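Local structure of tRNA (cytosine(38)-C(5))-methyltransferase (Schizosaccharomyces pombe, 6FDF) at residues R12-Y17 and C38-N43; D70-D75 and P113-L118; Y121-N126 and Y170-L175. The protein methylates the C5 position of cytosine 38 in the anticodon loop of tRNA(Asp), with S-adenosyl-L-methionine as methyl donor. All coordinates share one frame; numbering follows the deposited sequence.

The three contacts sample the central sheet of a Rossmann-like methyltransferase and a surface junction beside it. Contact 1, between two parallel strands, ends at the bound S-adenosylhomocysteine. Contact 3 joins two antiparallel strands of the same sheet; the centres of the two contacts lie about 15 Å apart. Both approach Cys85, the predicted catalytic residue, whose side chain is about 6 Å from that of Tyr17 and about 7 Å from that of Ile124. Contact 2, on the surface, is tied to contact 1 by Arg12, whose NH2 lies 2.8 Å from Phe74 O, and touches contact 3 through Leu118 CD1 and Leu175 CD1, 3.9 Å apart.

Contact 1 (R12-Y17 and C38-N43); sequences RVLELY and CAIDIN. With SAH (S-adenosyl-L-homocysteine), chain E.
Leu16 and Ile40 lie side by side on two parallel strands and point the same way, Leu16 CD2 reaching Ile40 CD1 at 3.8 Å. Leu14 lies on the same face; with its CG swung opposite the backbone N (chi1 177°), it brings CD1 to 4.0 Å from Cys38 CB. Phe74 of helix 68-74 packs against Leu14, Cys38 and Ile40. On the reverse face Glu15 runs extended past Ala39, its OE2 bonded to Tyr50 and OE1 to the amide of His24. Between the faces, Glu15 N donates to Cys38 O and Glu15 O accepts from Ile40 N, both at 3.0 Å. These are the two strands of a beta-alpha-beta unit, joined through helix 22-29, and the S-adenosylhomocysteine sits at their C-terminal ends, as in Rossmann-like folds. The Tyr17 ring presents its edge to the ribose, SAH O4' lying near the ring plane 3.4 Å from CD2. Asp41 faces the other ribose oxygens: OD1 accepts from O2' and OD2 from O3', each at 2.6 Å. OD1 also takes Asn43 N on its anti lone pair, an Asx turn, while OD2 accepts from Gly19 N. An alanine replacing Asp41 is likely to leave both ribose hydroxyls and these two amides without their common acceptor. The chemistry implies that one carboxylate reads the ribose diol while the backbone amides fix its rotation.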
loop_
_atom_site.group_PDB
_atom_site.type_symbol
_atom_site.label_atom_id
_atom_site.label_comp_id
_atom_site.label_asym_id
_atom_site.label_seq_id
_atom_site.Cartn_x
_atom_site.Cartn_y
_atom_site.Cartn_z
ATOM N N ARG A 12 2.297 17.335 13.260
ATOM C CA ARG A 12 2.573 16.095 13.977
ATOM C C ARG A 12 1.686 14.992 13.409
ATOM O O ARG A 12 0.458 15.134 13.378
ATOM C CB ARG A 12 2.335 16.275 15.476
ATOM C CG ARG A 12 3.271 17.295 16.132
ATOM C CD ARG A 12 2.862 17.580 17.584
ATOM N NE ARG A 12 2.897 16.396 18.448
ATOM C CZ ARG A 12 3.994 15.931 19.047
ATOM N NH1 ARG A 12 5.169 16.527 18.866
ATOM N NH2 ARG A 12 3.920 14.859 19.826
ATOM N N VAL A 13 2.306 13.895 12.971
ATOM C CA VAL A 13 1.618 12.803 12.287
ATOM C C VAL A 13 1.773 11.517 13.083
ATOM O O VAL A 13 2.872 11.190 13.546
ATOM C CB VAL A 13 2.158 12.611 10.857
ATOM C CG1 VAL A 13 1.364 11.521 10.134
ATOM C CG2 VAL A 13 2.115 13.917 10.089
ATOM N N LEU A 14 0.674 10.778 13.226
ATOM C CA LEU A 14 0.690 9.439 13.807
ATOM C C LEU A 14 0.454 8.437 12.683
ATOM O O LEU A 14 -0.566 8.510 11.992
ATOM C CB LEU A 14 -0.379 9.304 14.890
ATOM C CG LEU A 14 -0.541 7.934 15.547
ATOM C CD1 LEU A 14 0.724 7.557 16.318
ATOM C CD2 LEU A 14 -1.763 7.932 16.452
ATOM N N GLU A 15 1.382 7.504 12.509
ATOM C CA GLU A 15 1.379 6.594 11.362
ATOM C C GLU A 15 1.055 5.188 11.875
ATOM O O GLU A 15 1.943 4.443 12.287
ATOM C CB GLU A 15 2.733 6.669 10.650
ATOM C CG GLU A 15 2.852 5.907 9.346
ATOM C CD GLU A 15 4.224 6.080 8.716
ATOM O OE1 GLU A 15 4.459 5.494 7.636
ATOM O OE2 GLU A 15 5.068 6.802 9.301
ATOM N N LEU A 16 -0.232 4.842 11.859
ATOM C CA LEU A 16 -0.703 3.566 12.390
ATOM C C LEU A 16 -0.659 2.488 11.314
ATOM O O LEU A 16 -0.972 2.754 10.148
ATOM C CB LEU A 16 -2.132 3.711 12.913
ATOM C CG LEU A 16 -2.324 4.735 14.033
ATOM C CD1 LEU A 16 -3.796 5.015 14.268
ATOM C CD2 LEU A 16 -1.655 4.236 15.303
ATOM N N TYR A 17 -0.319 1.259 11.721
ATOM C CA TYR A 17 -0.101 0.151 10.784
ATOM C C TYR A 17 0.971 0.546 9.763
ATOM O O TYR A 17 0.761 0.506 8.548
ATOM C CB TYR A 17 -1.397 -0.263 10.059
ATOM C CG TYR A 17 -2.652 -0.472 10.896
ATOM C CD1 TYR A 17 -3.520 0.584 11.167
ATOM C CD2 TYR A 17 -3.002 -1.739 11.358
ATOM C CE1 TYR A 17 -4.684 0.391 11.897
ATOM C CE2 TYR A 17 -4.163 -1.940 12.101
ATOM C CZ TYR A 17 -5.002 -0.870 12.358
ATOM O OH TYR A 17 -6.166 -1.057 13.058
ATOM N N CYS A 38 5.175 9.035 15.903
ATOM C CA CYS A 38 5.299 7.613 16.175
ATOM C C CYS A 38 4.757 6.859 14.974
ATOM O O CYS A 38 3.789 7.295 14.344
ATOM C CB CYS A 38 4.535 7.199 17.439
ATOM S SG CYS A 38 4.975 5.548 18.070
ATOM N N ALA A 39 5.391 5.736 14.669
ATOM C CA ALA A 39 4.898 4.770 13.698
ATOM C C ALA A 39 4.661 3.475 14.456
ATOM O O ALA A 39 5.538 3.029 15.198
ATOM C CB ALA A 39 5.898 4.574 12.560
ATOM N N ILE A 40 3.471 2.899 14.324
ATOM C CA ILE A 40 3.093 1.747 15.139
ATOM C C ILE A 40 2.834 0.552 14.238
ATOM O O ILE A 40 2.002 0.623 13.324
ATOM C CB ILE A 40 1.861 2.047 16.003
ATOM C CG1 ILE A 40 2.159 3.211 16.951
ATOM C CG2 ILE A 40 1.473 0.816 16.800
ATOM C CD1 ILE A 40 1.040 3.510 17.919
ATOM N N ASP A 41 3.531 -0.550 14.510
ATOM C CA ASP A 41 3.301 -1.803 13.807
ATOM C C ASP A 41 3.708 -2.939 14.731
ATOM O O ASP A 41 4.662 -2.819 15.505
ATOM C CB ASP A 41 4.075 -1.860 12.480
ATOM C CG ASP A 41 3.496 -2.872 11.502
ATOM O OD1 ASP A 41 3.488 -4.080 11.825
ATOM O OD2 ASP A 41 3.042 -2.454 10.411
ATOM N N ILE A 42 2.977 -4.049 14.633
ATOM C CA ILE A 42 3.246 -5.218 15.466
ATOM C C ILE A 42 4.318 -6.118 14.866
ATOM O O ILE A 42 4.854 -6.987 15.570
ATOM C CB ILE A 42 1.924 -5.981 15.690
ATOM C CG1 ILE A 42 2.018 -6.911 16.897
ATOM C CG2 ILE A 42 1.523 -6.744 14.425
ATOM C CD1 ILE A 42 0.713 -7.607 17.214
ATOM N N ASN A 43 4.665 -5.920 13.595
ATOM C CA ASN A 43 5.597 -6.788 12.888
ATOM C C ASN A 43 7.009 -6.252 13.090
ATOM O O ASN A 43 7.345 -5.198 12.531
ATOM C CB ASN A 43 5.239 -6.837 11.401
ATOM C CG ASN A 43 6.138 -7.772 10.590
ATOM O OD1 ASN A 43 7.300 -7.993 10.915
ATOM N ND2 ASN A 43 5.587 -8.320 9.518
HETATM N N SAH E . 0.753 0.690 5.145
HETATM C CA SAH E . 1.976 -0.014 5.462
HETATM C CB SAH E . 1.731 -1.513 5.660
HETATM C CG SAH E . 0.300 -1.794 6.114
HETATM S SD SAH E . -0.123 -3.507 6.016
HETATM C C SAH E . 2.994 0.225 4.393
HETATM O O SAH E . 2.707 1.018 3.470
HETATM O OXT SAH E . 4.087 -0.374 4.488
HETATM C "C5'" SAH E . -0.873 -3.596 7.603
HETATM C "C4'" SAH E . 0.211 -3.524 8.679
HETATM O "O4'" SAH E . -0.443 -3.422 9.930
HETATM C "C3'" SAH E . 1.116 -4.756 8.719
HETATM O "O3'" SAH E . 2.485 -4.354 8.698
HETATM C "C2'" SAH E . 0.822 -5.398 10.077
HETATM O "O2'" SAH E . 2.010 -5.888 10.708
HETATM C "C1'" SAH E . 0.230 -4.239 10.870
HETATM N N9 SAH E . -0.785 -4.635 11.869
HETATM C C8 SAH E . -1.824 -5.477 11.695
HETATM N N7 SAH E . -2.541 -5.591 12.839
HETATM C C5 SAH E . -1.965 -4.812 13.776
HETATM C C6 SAH E . -2.215 -4.474 15.191
HETATM N N6 SAH E . -3.261 -5.011 15.857
HETATM N N1 SAH E . -1.355 -3.613 15.784
HETATM C C2 SAH E . -0.311 -3.073 15.129
HETATM N N3 SAH E . -0.025 -3.336 13.841
HETATM C C4 SAH E . -0.801 -4.192 13.128
#

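Contact 2 (D70-D75 and P113-L118); sequences DFDAFD and PHVNNL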
loop_
_atom_site.group_PDB
_atom_site.type_symbol
_atom_site.label_atom_id
_atom_site.label_comp_id
_atom_site.label_asym_id
_atom_site.label_seq_id
_atom_site.Cartn_x
_atom_site.Cartn_y
_atom_site.Cartn_z
ATOM N N ASP A 70 -3.010 7.293 25.389
ATOM C CA ASP A 70 -1.943 7.108 24.407
ATOM C C ASP A 70 -2.064 8.115 23.270
ATOM O O ASP A 70 -1.087 8.785 22.907
ATOM C CB ASP A 70 -1.964 5.682 23.850
ATOM C CG ASP A 70 -1.656 4.631 24.900
ATOM O OD1 ASP A 70 -0.904 4.930 25.857
ATOM O OD2 ASP A 70 -2.164 3.495 24.762
ATOM N N PHE A 71 -3.257 8.223 22.680
ATOM C CA PHE A 71 -3.458 9.188 21.604
ATOM C C PHE A 71 -3.231 10.617 22.084
ATOM O O PHE A 71 -2.714 11.456 21.334
ATOM C CB PHE A 71 -4.861 9.036 21.026
ATOM C CG PHE A 71 -5.041 7.804 20.187
ATOM C CD1 PHE A 71 -4.419 7.695 18.956
ATOM C CD2 PHE A 71 -5.842 6.765 20.624
ATOM C CE1 PHE A 71 -4.586 6.566 18.175
ATOM C CE2 PHE A 71 -6.015 5.630 19.848
ATOM C CZ PHE A 71 -5.385 5.531 18.623
ATOM N N ASP A 72 -3.602 10.910 23.339
ATOM C CA ASP A 72 -3.370 12.239 23.896
ATOM C C ASP A 72 -1.882 12.551 23.970
ATOM O O ASP A 72 -1.452 13.664 23.642
ATOM C CB ASP A 72 -3.990 12.350 25.289
ATOM C CG ASP A 72 -5.507 12.416 25.258
ATOM O OD1 ASP A 72 -6.073 12.752 24.197
ATOM O OD2 ASP A 72 -6.131 12.143 26.310
ATOM N N ALA A 73 -1.081 11.578 24.410
ATOM C CA ALA A 73 0.363 11.775 24.472
ATOM C C ALA A 73 0.969 11.957 23.084
ATOM O O ALA A 73 1.882 12.773 22.905
ATOM C CB ALA A 73 1.016 10.597 25.194
ATOM N N PHE A 74 0.492 11.197 22.092
ATOM C CA PHE A 74 0.965 11.391 20.723
ATOM C C PHE A 74 0.681 12.808 20.237
ATOM O O PHE A 74 1.513 13.415 19.551
ATOM C CB PHE A 74 0.317 10.375 19.781
ATOM C CG PHE A 74 0.773 8.962 20.004
ATOM C CD1 PHE A 74 2.104 8.682 20.273
ATOM C CD2 PHE A 74 -0.128 7.913 19.938
ATOM C CE1 PHE A 74 2.528 7.380 20.481
ATOM C CE2 PHE A 74 0.289 6.607 20.149
ATOM C CZ PHE A 74 1.617 6.342 20.419
ATOM N N ASP A 75 -0.513 13.323 20.533
ATOM C CA ASP A 75 -0.901 14.699 20.220
ATOM C C ASP A 75 -0.673 15.024 18.740
ATOM O O ASP A 75 0.040 15.963 18.379
ATOM C CB ASP A 75 -0.158 15.685 21.122
ATOM C CG ASP A 75 -0.683 17.101 20.996
ATOM O OD1 ASP A 75 -1.912 17.270 20.844
ATOM O OD2 ASP A 75 0.137 18.041 21.048
ATOM N N PRO A 113 -13.563 9.118 19.987
ATOM C CA PRO A 113 -14.418 10.161 20.586
ATOM C C PRO A 113 -13.993 10.577 21.985
ATOM O O PRO A 113 -14.561 11.539 22.527
ATOM C CB PRO A 113 -15.806 9.508 20.622
ATOM C CG PRO A 113 -15.733 8.369 19.651
ATOM C CD PRO A 113 -14.329 7.883 19.724
ATOM N N HIS A 114 -13.030 9.889 22.583
ATOM C CA HIS A 114 -12.608 10.157 23.950
ATOM C C HIS A 114 -11.332 10.985 24.032
ATOM O O HIS A 114 -10.881 11.279 25.144
ATOM C CB HIS A 114 -12.401 8.842 24.699
ATOM C CG HIS A 114 -13.667 8.096 24.991
ATOM N ND1 HIS A 114 -14.172 7.132 24.144
ATOM C CD2 HIS A 114 -14.519 8.158 26.040
ATOM C CE1 HIS A 114 -15.282 6.634 24.661
ATOM N NE2 HIS A 114 -15.514 7.240 25.811
ATOM N N VAL A 115 -10.719 11.342 22.900
ATOM C CA VAL A 115 -9.420 12.009 22.947
ATOM C C VAL A 115 -9.600 13.485 23.286
ATOM O O VAL A 115 -10.661 14.080 23.078
ATOM C CB VAL A 115 -8.642 11.831 21.628
ATOM C CG1 VAL A 115 -8.408 10.345 21.326
ATOM C CG2 VAL A 115 -9.353 12.541 20.475
ATOM N N ASN A 116 -8.537 14.082 23.834
ATOM C CA ASN A 116 -8.584 15.494 24.206
ATOM C C ASN A 116 -8.748 16.385 22.982
ATOM O O ASN A 116 -9.517 17.355 23.007
ATOM C CB ASN A 116 -7.312 15.881 24.961
ATOM C CG ASN A 116 -7.342 15.465 26.419
ATOM O OD1 ASN A 116 -8.380 15.512 27.073
ATOM N ND2 ASN A 116 -6.188 15.065 26.939
ATOM N N ASN A 117 -8.026 16.081 21.905
ATOM C CA ASN A 117 -7.998 16.916 20.706
ATOM C C ASN A 117 -8.147 16.014 19.485
ATOM O O ASN A 117 -7.184 15.356 19.077
ATOM C CB ASN A 117 -6.712 17.729 20.631
ATOM C CG ASN A 117 -6.520 18.620 21.839
ATOM O OD1 ASN A 117 -5.635 18.389 22.661
ATOM N ND2 ASN A 117 -7.357 19.640 21.956
ATOM N N LEU A 118 -9.354 15.959 18.939
ATOM C CA LEU A 118 -9.599 15.157 17.749
ATOM C C LEU A 118 -8.600 15.540 16.658
ATOM O O LEU A 118 -8.330 16.733 16.459
ATOM C CB LEU A 118 -11.025 15.373 17.240
ATOM C CG LEU A 118 -12.181 14.815 18.063
ATOM C CD1 LEU A 118 -13.494 15.375 17.537
ATOM C CD2 LEU A 118 -12.176 13.299 17.978
HETATM O O HOH W 1 -5.735 14.211 22.020
HETATM O O HOH W 2 -8.688 11.689 26.791
HETATM O O HOH W 3 -3.862 16.013 22.369
#
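Asp72, near the C-terminal end of helix 68-74, turns its carboxylate to the loop that contains Val115 and Asn116. This is a surface junction of the Rossmann-like domain: helix 68-74 packs on one face of the central sheet, and the loop runs from helix 103-111 to strand 121-127. Along the loop, His114 comes first and is joined to the helix through a water, which donates both to its O and to Asp72 OD2, the latter at 2.6 Å. Val115 follows as the apolar part of the contact, setting CG1 3.8 Å from Phe71 CB, while the ring of Phe71 continues inward to stack with Trp79. Asn116 then supplies the direct bond. Its backbone N donates to Asp72 OD1 at 2.8 Å and almost straight (174°), from the syn side and somewhat out of the carboxylate plane. The Asp72 CG lies beside its own backbone N (chi1 -72°), a setting that carries the carboxylate off the helix to meet this amide. The side chains of the two residues cross at about a right angle, yet their flat ends are only 10° from parallel; Asn116 ND2 comes to 3.0 Å from Asp72 OD2, but at an angle too poor for a hydrogen bond. Asn117 meets segment 70-75 through water twice. Its N donates to a water that also bonds Asp72 OD1, giving that oxygen two partners here. Its side chain turns to Asp75, which leaves the helix with positive phi, and a second water lies 3.0 Å from Asn117 OD1 and 2.8 Å from Asp75 OD1.

Contact 3 (Y121-N126 and Y170-L175); sequences YILIEN and YGLARL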
loop_
_atom_site.group_PDB
_atom_site.type_symbol
_atom_site.label_atom_id
_atom_site.label_comp_id
_atom_site.label_asym_id
_atom_site.label_seq_id
_atom_site.Cartn_x
_atom_site.Cartn_y
_atom_site.Cartn_z
ATOM N N TYR A 121 -7.189 15.782 10.605
ATOM C CA TYR A 121 -7.150 15.065 9.338
ATOM C C TYR A 121 -6.918 13.586 9.594
ATOM O O TYR A 121 -6.092 13.217 10.431
ATOM C CB TYR A 121 -6.044 15.607 8.421
ATOM C CG TYR A 121 -6.165 17.093 8.174
ATOM C CD1 TYR A 121 -5.632 18.012 9.072
ATOM C CD2 TYR A 121 -6.847 17.575 7.069
ATOM C CE1 TYR A 121 -5.764 19.376 8.856
ATOM C CE2 TYR A 121 -6.983 18.929 6.849
ATOM C CZ TYR A 121 -6.436 19.821 7.741
ATOM O OH TYR A 121 -6.575 21.171 7.521
ATOM N N ILE A 122 -7.629 12.743 8.848
ATOM C CA ILE A 122 -7.468 11.294 8.923
ATOM C C ILE A 122 -7.432 10.748 7.503
ATOM O O ILE A 122 -8.249 11.138 6.665
ATOM C CB ILE A 122 -8.604 10.625 9.720
ATOM C CG1 ILE A 122 -8.688 11.214 11.128
ATOM C CG2 ILE A 122 -8.404 9.119 9.773
ATOM C CD1 ILE A 122 -9.883 10.714 11.910
ATOM N N LEU A 123 -6.480 9.855 7.234
ATOM C CA LEU A 123 -6.365 9.165 5.953
ATOM C C LEU A 123 -6.439 7.670 6.220
ATOM O O LEU A 123 -5.651 7.143 7.009
ATOM C CB LEU A 123 -5.050 9.513 5.256
ATOM C CG LEU A 123 -4.774 8.709 3.986
ATOM C CD1 LEU A 123 -5.815 9.033 2.964
ATOM C CD2 LEU A 123 -3.378 9.013 3.452
ATOM N N ILE A 124 -7.386 6.994 5.571
ATOM C CA ILE A 124 -7.594 5.559 5.720
ATOM C C ILE A 124 -7.411 4.909 4.357
ATOM O O ILE A 124 -7.961 5.392 3.363
ATOM C CB ILE A 124 -8.996 5.250 6.279
ATOM C CG1 ILE A 124 -9.248 6.054 7.558
ATOM C CG2 ILE A 124 -9.136 3.756 6.584
ATOM C CD1 ILE A 124 -10.650 5.888 8.096
ATOM N N GLU A 125 -6.651 3.818 4.311
ATOM C CA GLU A 125 -6.464 3.048 3.086
ATOM C C GLU A 125 -6.855 1.599 3.346
ATOM O O GLU A 125 -6.589 1.061 4.423
ATOM C CB GLU A 125 -5.007 3.135 2.602
ATOM C CG GLU A 125 -4.776 2.546 1.219
ATOM C CD GLU A 125 -4.191 1.146 1.254
ATOM O OE1 GLU A 125 -4.100 0.554 2.347
ATOM O OE2 GLU A 125 -3.803 0.648 0.177
ATOM N N ASN A 126 -7.500 0.962 2.374
ATOM C CA ASN A 126 -7.880 -0.433 2.555
ATOM C C ASN A 126 -8.082 -1.079 1.189
ATOM O O ASN A 126 -7.987 -0.424 0.151
ATOM C CB ASN A 126 -9.136 -0.554 3.418
ATOM C CG ASN A 126 -9.066 -1.730 4.363
ATOM O OD1 ASN A 126 -9.552 -2.817 4.055
ATOM N ND2 ASN A 126 -8.423 -1.529 5.507
ATOM N N TYR A 170 -9.924 4.405 -0.409
ATOM C CA TYR A 170 -9.343 5.473 0.394
ATOM C C TYR A 170 -10.444 6.295 1.040
ATOM O O TYR A 170 -11.431 6.647 0.384
ATOM C CB TYR A 170 -8.466 6.404 -0.444
ATOM C CG TYR A 170 -7.317 5.712 -1.116
ATOM C CD1 TYR A 170 -6.090 5.598 -0.486
ATOM C CD2 TYR A 170 -7.450 5.209 -2.410
ATOM C CE1 TYR A 170 -5.022 4.985 -1.115
ATOM C CE2 TYR A 170 -6.394 4.589 -3.039
ATOM C CZ TYR A 170 -5.182 4.482 -2.388
ATOM O OH TYR A 170 -4.124 3.861 -3.008
ATOM N N GLY A 171 -10.268 6.594 2.324
ATOM C CA GLY A 171 -11.111 7.545 3.022
ATOM C C GLY A 171 -10.296 8.734 3.484
ATOM O O GLY A 171 -9.263 8.563 4.138
ATOM N N LEU A 172 -10.722 9.935 3.107
ATOM C CA LEU A 172 -10.080 11.182 3.512
ATOM C C LEU A 172 -11.076 11.957 4.356
ATOM O O LEU A 172 -12.191 12.228 3.899
ATOM C CB LEU A 172 -9.658 12.011 2.293
ATOM C CG LEU A 172 -8.358 11.658 1.563
ATOM C CD1 LEU A 172 -8.394 10.252 0.986
ATOM C CD2 LEU A 172 -8.090 12.673 0.461
ATOM N N ALA A 173 -10.679 12.324 5.578
ATOM C CA ALA A 173 -11.586 12.977 6.517
ATOM C C ALA A 173 -10.966 14.267 7.030
ATOM O O ALA A 173 -9.806 14.271 7.451
ATOM C CB ALA A 173 -11.924 12.053 7.701
ATOM N N ARG A 174 -11.735 15.357 6.984
ATOM C CA ARG A 174 -11.356 16.632 7.581
ATOM C C ARG A 174 -12.339 16.979 8.688
ATOM O O ARG A 174 -13.554 16.988 8.459
ATOM C CB ARG A 174 -11.352 17.769 6.553
ATOM C CG ARG A 174 -10.370 17.624 5.409
ATOM C CD ARG A 174 -10.635 18.710 4.394
ATOM N NE ARG A 174 -9.632 18.756 3.334
ATOM C CZ ARG A 174 -9.781 19.446 2.205
ATOM N NH1 ARG A 174 -8.829 19.427 1.275
ATOM N NH2 ARG A 174 -10.892 20.146 1.994
ATOM N N LEU A 175 -11.814 17.286 9.873
ATOM C CA LEU A 175 -12.654 17.720 10.985
ATOM C C LEU A 175 -13.274 19.087 10.704
ATOM O O LEU A 175 -12.584 20.014 10.262
ATOM C CB LEU A 175 -11.821 17.769 12.265
ATOM C CG LEU A 175 -12.552 18.122 13.559
ATOM C CD1 LEU A 175 -13.515 17.016 13.968
ATOM C CD2 LEU A 175 -11.534 18.371 14.654
HETATM O O HOH W 4 -2.355 2.159 -1.978
#
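The ring of Tyr121 is approached obliquely by Arg174, whose CG lies 3.9 Å from both CD2 and CE2 of the ring; further along, the guanidinium stands nearly upright to it, the two planes 82° apart. At the opposite end of the pairing the ring of Tyr170 lies beside Glu125 and points the same way, with Glu125 CG 3.4 Å from Tyr170 CE1. The carboxylate plane is turned 57° from that ring. Glu125 is bent at its second torsion (chi2 -100°), which leads the carboxylate back to a water that joins its OE2 to Tyr170 OH, 2.7 Å away from the water. OE1 is bonded to Ser82.

Leu123 and Leu172 fill the same face between these pairs, side by side and tight, their CD1 atoms 3.5 Å apart, and helix 318-328 packs on Leu123 and Tyr170. On the reverse face Ile122 stands next to Ala173, CB to CB 4.1 Å, and Ile124 next to Gly171, which has no side chain to set against it. Ile122 with Ala173 and Ile124 with Gly171 are the hydrogen-bonded pairs, each closed by two N-H to O bonds; Gly171 N donates to Ile124 O at 2.8 Å. Strand 168-175 runs antiparallel between 121-127 and 148-155, the reversed strand that marks the class I methyltransferase sheet.

Glu125 and Asn126 begin the Glu-Asn-Val motif of the C5 methyltransferases. Arg174 is bonded to the carbonyls of Leu327 and Leu328, partners that would be expected to stabilise its buried charge. Chemically, the four backbone bonds fix the two strands in register around an apolar middle, with the water-bridged pair of Glu125 and Tyr170 at one end and the Tyr121-Arg174 pair at the other.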